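Local structure of RNA-dependent RNA Polymerase (6TZ0) at residues H648-E660 and L672-E684. The protein catalyses RNA-templated synthesis of RNA from ribonucleoside triphosphates, serving both transcription and replication of a double-stranded RNA viral genome. Sequence-based numbering, arbitrary orientation.
Sequences HTVLLQGLVRGNE and LTTIKILGDDIME
With CG1 held between its backbone N and carbonyl carbon (chi1 58°), I675 sends CD1 up to V656, whose CG1 lies anti to its own N; the two branches meet tip to tip at 3.8 Å. L672 crosses V656 at about a right angle and brings CD1 against the same CG1. One turn of helix before V656, L652 meets I677, whose CD1 lies 3.8 Å from L652 CB and whose CG2 sits beneath the CA of T649, while L652 CD1 touches I682 CD1 on the neighbouring strand, 3.7 Å away. Branched aliphatic residues suit this seam, since they fill it without polar groups needing partners, although E684 OE2 also reaches it, 3.6 Å from V656 CG2. At the far end the bend of R657 at chi2 (-71°) turns one guanidinium face to L672 CD2, which lies off-centre, toward the rim, 3.5 Å from NH1. The same NH1 donates to the syn lone pair of E660 OE1 at 2.9 Å, an intrahelical salt bridge that steadies the arginine beside the leucine.

The helix runs nearly antiparallel to strand 672-677 (159°) and backs the hairpin of the polymerase palm that carries motif C, the GDD turn G679-D680-D681. There H648 CB sits 3.8 Å from G679 CA. At the backbone angles of G679 a CB would run into L678 O, which glycine avoids. T649 turns OG1 back to S645 O of its own helix, while H648 makes a weak hydrogen bond to D552, a UTP-binding residue. D680 and D681 are magnesium-binding residues, though no metal is bound to this chain here; CB of D681 points away from the helix. Apolar packing therefore sets the helix against the strands whose turn carries the aspartates, with T649 OG1 and R657 NH1 bonded within the helix.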
loop_
_atom_site.group_PDB
_atom_site.type_symbol
_atom_site.label_atom_id
_atom_site.label_comp_id
_atom_site.label_asym_id
_atom_site.label_seq_id
_atom_site.Cartn_x
_atom_site.Cartn_y
_atom_site.Cartn_z
ATOM N N HIS A 648 10.813 -3.859 5.850
ATOM C CA HIS A 648 10.651 -4.251 7.242
ATOM C C HIS A 648 10.872 -5.743 7.427
ATOM O O HIS A 648 11.473 -6.152 8.426
ATOM C CB HIS A 648 9.269 -3.849 7.749
ATOM C CG HIS A 648 8.988 -2.384 7.630
ATOM N ND1 HIS A 648 9.692 -1.430 8.330
ATOM C CD2 HIS A 648 8.047 -1.713 6.932
ATOM C CE1 HIS A 648 9.221 -0.231 8.045
ATOM N NE2 HIS A 648 8.221 -0.375 7.197
ATOM N N THR A 649 10.469 -6.557 6.443
ATOM C CA THR A 649 10.677 -7.999 6.533
ATOM C C THR A 649 12.162 -8.355 6.511
ATOM O O THR A 649 12.639 -9.118 7.364
ATOM C CB THR A 649 9.952 -8.693 5.388
ATOM O OG1 THR A 649 8.564 -8.359 5.434
ATOM C CG2 THR A 649 10.100 -10.185 5.516
ATOM N N VAL A 650 12.906 -7.787 5.551
ATOM C CA VAL A 650 14.338 -8.045 5.428
ATOM C C VAL A 650 15.088 -7.545 6.652
ATOM O O VAL A 650 15.930 -8.262 7.208
ATOM C CB VAL A 650 14.874 -7.420 4.127
ATOM C CG1 VAL A 650 16.378 -7.360 4.129
ATOM C CG2 VAL A 650 14.437 -8.243 2.936
ATOM N N LEU A 651 14.754 -6.342 7.128
ATOM C CA LEU A 651 15.461 -5.761 8.264
ATOM C C LEU A 651 15.217 -6.544 9.548
ATOM O O LEU A 651 16.154 -6.778 10.323
ATOM C CB LEU A 651 15.047 -4.297 8.421
ATOM C CG LEU A 651 15.730 -3.389 9.444
ATOM C CD1 LEU A 651 15.832 -2.018 8.860
ATOM C CD2 LEU A 651 14.934 -3.288 10.718
ATOM N N LEU A 652 13.977 -6.980 9.786
ATOM C CA LEU A 652 13.699 -7.698 11.022
ATOM C C LEU A 652 14.278 -9.104 11.000
ATOM O O LEU A 652 14.813 -9.570 12.020
ATOM C CB LEU A 652 12.196 -7.727 11.276
ATOM C CG LEU A 652 11.602 -6.384 11.690
ATOM C CD1 LEU A 652 10.092 -6.457 11.673
ATOM C CD2 LEU A 652 12.118 -5.991 13.054
ATOM N N GLN A 653 14.219 -9.789 9.847
ATOM C CA GLN A 653 14.817 -11.118 9.792
ATOM C C GLN A 653 16.334 -11.036 9.869
ATOM O O GLN A 653 16.965 -11.917 10.464
ATOM C CB GLN A 653 14.356 -11.871 8.541
ATOM C CG GLN A 653 15.005 -11.501 7.233
ATOM C CD GLN A 653 14.341 -12.173 6.067
ATOM O OE1 GLN A 653 13.309 -12.811 6.209
ATOM N NE2 GLN A 653 14.958 -12.071 4.904
ATOM N N GLY A 654 16.917 -9.941 9.373
ATOM C CA GLY A 654 18.347 -9.762 9.488
ATOM C C GLY A 654 18.786 -9.520 10.914
ATOM O O GLY A 654 19.755 -10.123 11.370
ATOM N N LEU A 655 18.056 -8.667 11.647
ATOM C CA LEU A 655 18.392 -8.416 13.048
ATOM C C LEU A 655 18.254 -9.673 13.900
ATOM O O LEU A 655 19.134 -9.968 14.714
ATOM C CB LEU A 655 17.525 -7.303 13.630
ATOM C CG LEU A 655 17.697 -5.857 13.179
ATOM C CD1 LEU A 655 16.653 -5.004 13.861
ATOM C CD2 LEU A 655 19.076 -5.341 13.488
ATOM N N VAL A 656 17.191 -10.456 13.692
ATOM C CA VAL A 656 16.975 -11.636 14.527
ATOM C C VAL A 656 17.997 -12.729 14.217
ATOM O O VAL A 656 18.651 -13.267 15.126
ATOM C CB VAL A 656 15.529 -12.141 14.376
ATOM C CG1 VAL A 656 15.354 -13.476 15.062
ATOM C CG2 VAL A 656 14.579 -11.145 14.985
ATOM N N ARG A 657 18.165 -13.073 12.937
ATOM C CA ARG A 657 19.089 -14.148 12.600
ATOM C C ARG A 657 20.547 -13.742 12.811
ATOM O O ARG A 657 21.381 -14.585 13.177
ATOM C CB ARG A 657 18.842 -14.595 11.171
ATOM C CG ARG A 657 17.509 -15.265 10.946
ATOM C CD ARG A 657 17.494 -16.626 11.598
ATOM N NE ARG A 657 16.291 -17.378 11.267
ATOM C CZ ARG A 657 16.012 -18.583 11.748
ATOM N NH1 ARG A 657 16.849 -19.164 12.586
ATOM N NH2 ARG A 657 14.897 -19.199 11.397
ATOM N N GLY A 658 20.873 -12.462 12.640
ATOM C CA GLY A 658 22.202 -12.008 12.974
ATOM C C GLY A 658 22.456 -11.965 14.460
ATOM O O GLY A 658 23.597 -12.114 14.893
ATOM N N ASN A 659 21.411 -11.762 15.266
ATOM C CA ASN A 659 21.596 -11.889 16.704
ATOM C C ASN A 659 21.851 -13.336 17.092
ATOM O O ASN A 659 22.600 -13.597 18.036
ATOM C CB ASN A 659 20.378 -11.367 17.455
ATOM C CG ASN A 659 20.667 -11.110 18.911
ATOM O OD1 ASN A 659 21.815 -11.138 19.342
ATOM N ND2 ASN A 659 19.623 -10.908 19.689
ATOM N N GLU A 660 21.234 -14.276 16.374
ATOM C CA GLU A 660 21.533 -15.693 16.581
ATOM C C GLU A 660 23.001 -16.000 16.284
ATOM O O GLU A 660 23.687 -16.656 17.082
ATOM C CB GLU A 660 20.598 -16.539 15.715
ATOM C CG GLU A 660 20.700 -18.029 15.909
ATOM C CD GLU A 660 19.648 -18.787 15.125
ATOM O OE1 GLU A 660 18.877 -18.141 14.393
ATOM O OE2 GLU A 660 19.579 -20.026 15.252
ATOM N N LEU A 672 16.284 -20.821 19.292
ATOM C CA LEU A 672 15.281 -20.325 18.360
ATOM C C LEU A 672 14.971 -21.395 17.326
ATOM O O LEU A 672 15.875 -21.890 16.647
ATOM C CB LEU A 672 15.793 -19.051 17.693
ATOM C CG LEU A 672 14.895 -18.137 16.859
ATOM C CD1 LEU A 672 15.381 -16.728 17.027
ATOM C CD2 LEU A 672 14.937 -18.488 15.397
ATOM N N THR A 673 13.693 -21.734 17.190
ATOM C CA THR A 673 13.280 -22.749 16.231
ATOM C C THR A 673 12.860 -22.141 14.896
ATOM O O THR A 673 13.473 -22.419 13.863
ATOM C CB THR A 673 12.139 -23.572 16.816
ATOM O OG1 THR A 673 11.032 -22.707 17.055
ATOM C CG2 THR A 673 12.560 -24.182 18.122
ATOM N N THR A 674 11.810 -21.320 14.901
ATOM C CA THR A 674 11.349 -20.633 13.702
ATOM C C THR A 674 11.000 -19.194 14.046
ATOM O O THR A 674 10.688 -18.865 15.191
ATOM C CB THR A 674 10.109 -21.294 13.058
ATOM O OG1 THR A 674 9.039 -21.358 14.004
ATOM C CG2 THR A 674 10.400 -22.690 12.514
ATOM N N ILE A 675 11.070 -18.334 13.033
ATOM C CA ILE A 675 10.482 -17.005 13.084
ATOM C C ILE A 675 9.660 -16.810 11.819
ATOM O O ILE A 675 9.975 -17.366 10.765
ATOM C CB ILE A 675 11.520 -15.863 13.243
ATOM C CG1 ILE A 675 12.532 -15.862 12.109
ATOM C CG2 ILE A 675 12.232 -15.945 14.570
ATOM C CD1 ILE A 675 13.354 -14.609 12.039
ATOM N N LYS A 676 8.574 -16.048 11.938
ATOM C CA LYS A 676 7.753 -15.657 10.797
ATOM C C LYS A 676 7.514 -14.157 10.850
ATOM O O LYS A 676 7.122 -13.627 11.892
ATOM C CB LYS A 676 6.424 -16.408 10.771
ATOM C CG LYS A 676 6.561 -17.878 10.473
ATOM C CD LYS A 676 7.043 -18.080 9.053
ATOM C CE LYS A 676 7.147 -19.549 8.707
ATOM N NZ LYS A 676 7.659 -19.757 7.330
ATOM N N ILE A 677 7.784 -13.471 9.739
ATOM C CA ILE A 677 7.742 -12.014 9.669
ATOM C C ILE A 677 6.972 -11.599 8.420
ATOM O O ILE A 677 7.159 -12.184 7.349
ATOM C CB ILE A 677 9.170 -11.412 9.672
ATOM C CG1 ILE A 677 9.868 -11.692 10.996
ATOM C CG2 ILE A 677 9.159 -9.912 9.481
ATOM C CD1 ILE A 677 11.318 -11.404 10.981
ATOM N N LEU A 678 6.078 -10.608 8.561
ATOM C CA LEU A 678 5.430 -10.005 7.400
ATOM C C LEU A 678 5.473 -8.474 7.476
ATOM O O LEU A 678 4.641 -7.792 6.876
ATOM C CB LEU A 678 3.995 -10.532 7.259
ATOM C CG LEU A 678 3.345 -10.495 5.868
ATOM C CD1 LEU A 678 4.169 -11.338 4.957
ATOM C CD2 LEU A 678 1.925 -10.984 5.869
ATOM N N GLY A 679 6.429 -7.910 8.203
ATOM C CA GLY A 679 6.541 -6.469 8.288
ATOM C C GLY A 679 5.698 -5.994 9.444
ATOM O O GLY A 679 4.473 -6.126 9.397
ATOM N N ASP A 680 6.352 -5.515 10.506
ATOM C CA ASP A 680 5.816 -5.051 11.789
ATOM C C ASP A 680 5.207 -6.190 12.620
ATOM O O ASP A 680 4.852 -5.969 13.783
ATOM C CB ASP A 680 4.787 -3.915 11.619
ATOM C CG ASP A 680 4.687 -3.019 12.839
ATOM O OD1 ASP A 680 5.498 -3.184 13.767
ATOM O OD2 ASP A 680 3.787 -2.157 12.871
ATOM N N ASP A 681 5.113 -7.408 12.086
ATOM C CA ASP A 681 4.642 -8.585 12.813
ATOM C C ASP A 681 5.765 -9.603 12.874
ATOM O O ASP A 681 6.101 -10.216 11.859
ATOM C CB ASP A 681 3.416 -9.209 12.153
ATOM C CG ASP A 681 2.140 -8.503 12.505
ATOM O OD1 ASP A 681 2.044 -7.967 13.628
ATOM O OD2 ASP A 681 1.220 -8.491 11.661
ATOM N N ILE A 682 6.322 -9.804 14.059
ATOM C CA ILE A 682 7.347 -10.810 14.292
ATOM C C ILE A 682 6.716 -11.896 15.152
ATOM O O ILE A 682 5.942 -11.597 16.066
ATOM C CB ILE A 682 8.598 -10.220 14.981
ATOM C CG1 ILE A 682 9.111 -8.976 14.265
ATOM C CG2 ILE A 682 9.732 -11.228 15.040
ATOM C CD1 ILE A 682 8.698 -7.674 14.926
ATOM N N MET A 683 7.024 -13.153 14.847
ATOM C CA MET A 683 6.555 -14.286 15.641
ATOM C C MET A 683 7.738 -15.199 15.937
ATOM O O MET A 683 8.159 -15.962 15.070
ATOM C CB MET A 683 5.461 -15.042 14.908
ATOM C CG MET A 683 4.892 -16.177 15.702
ATOM S SD MET A 683 3.635 -17.091 14.818
ATOM C CE MET A 683 4.638 -18.018 13.676
ATOM N N GLU A 684 8.254 -15.147 17.157
ATOM C CA GLU A 684 9.415 -15.930 17.553
ATOM C C GLU A 684 8.992 -17.127 18.390
ATOM O O GLU A 684 8.159 -17.007 19.289
ATOM C CB GLU A 684 10.395 -15.070 18.345
ATOM C CG GLU A 684 11.014 -13.966 17.533
ATOM C CD GLU A 684 11.873 -13.057 18.368
ATOM O OE1 GLU A 684 11.842 -13.185 19.608
ATOM O OE2 GLU A 684 12.586 -12.213 17.793
#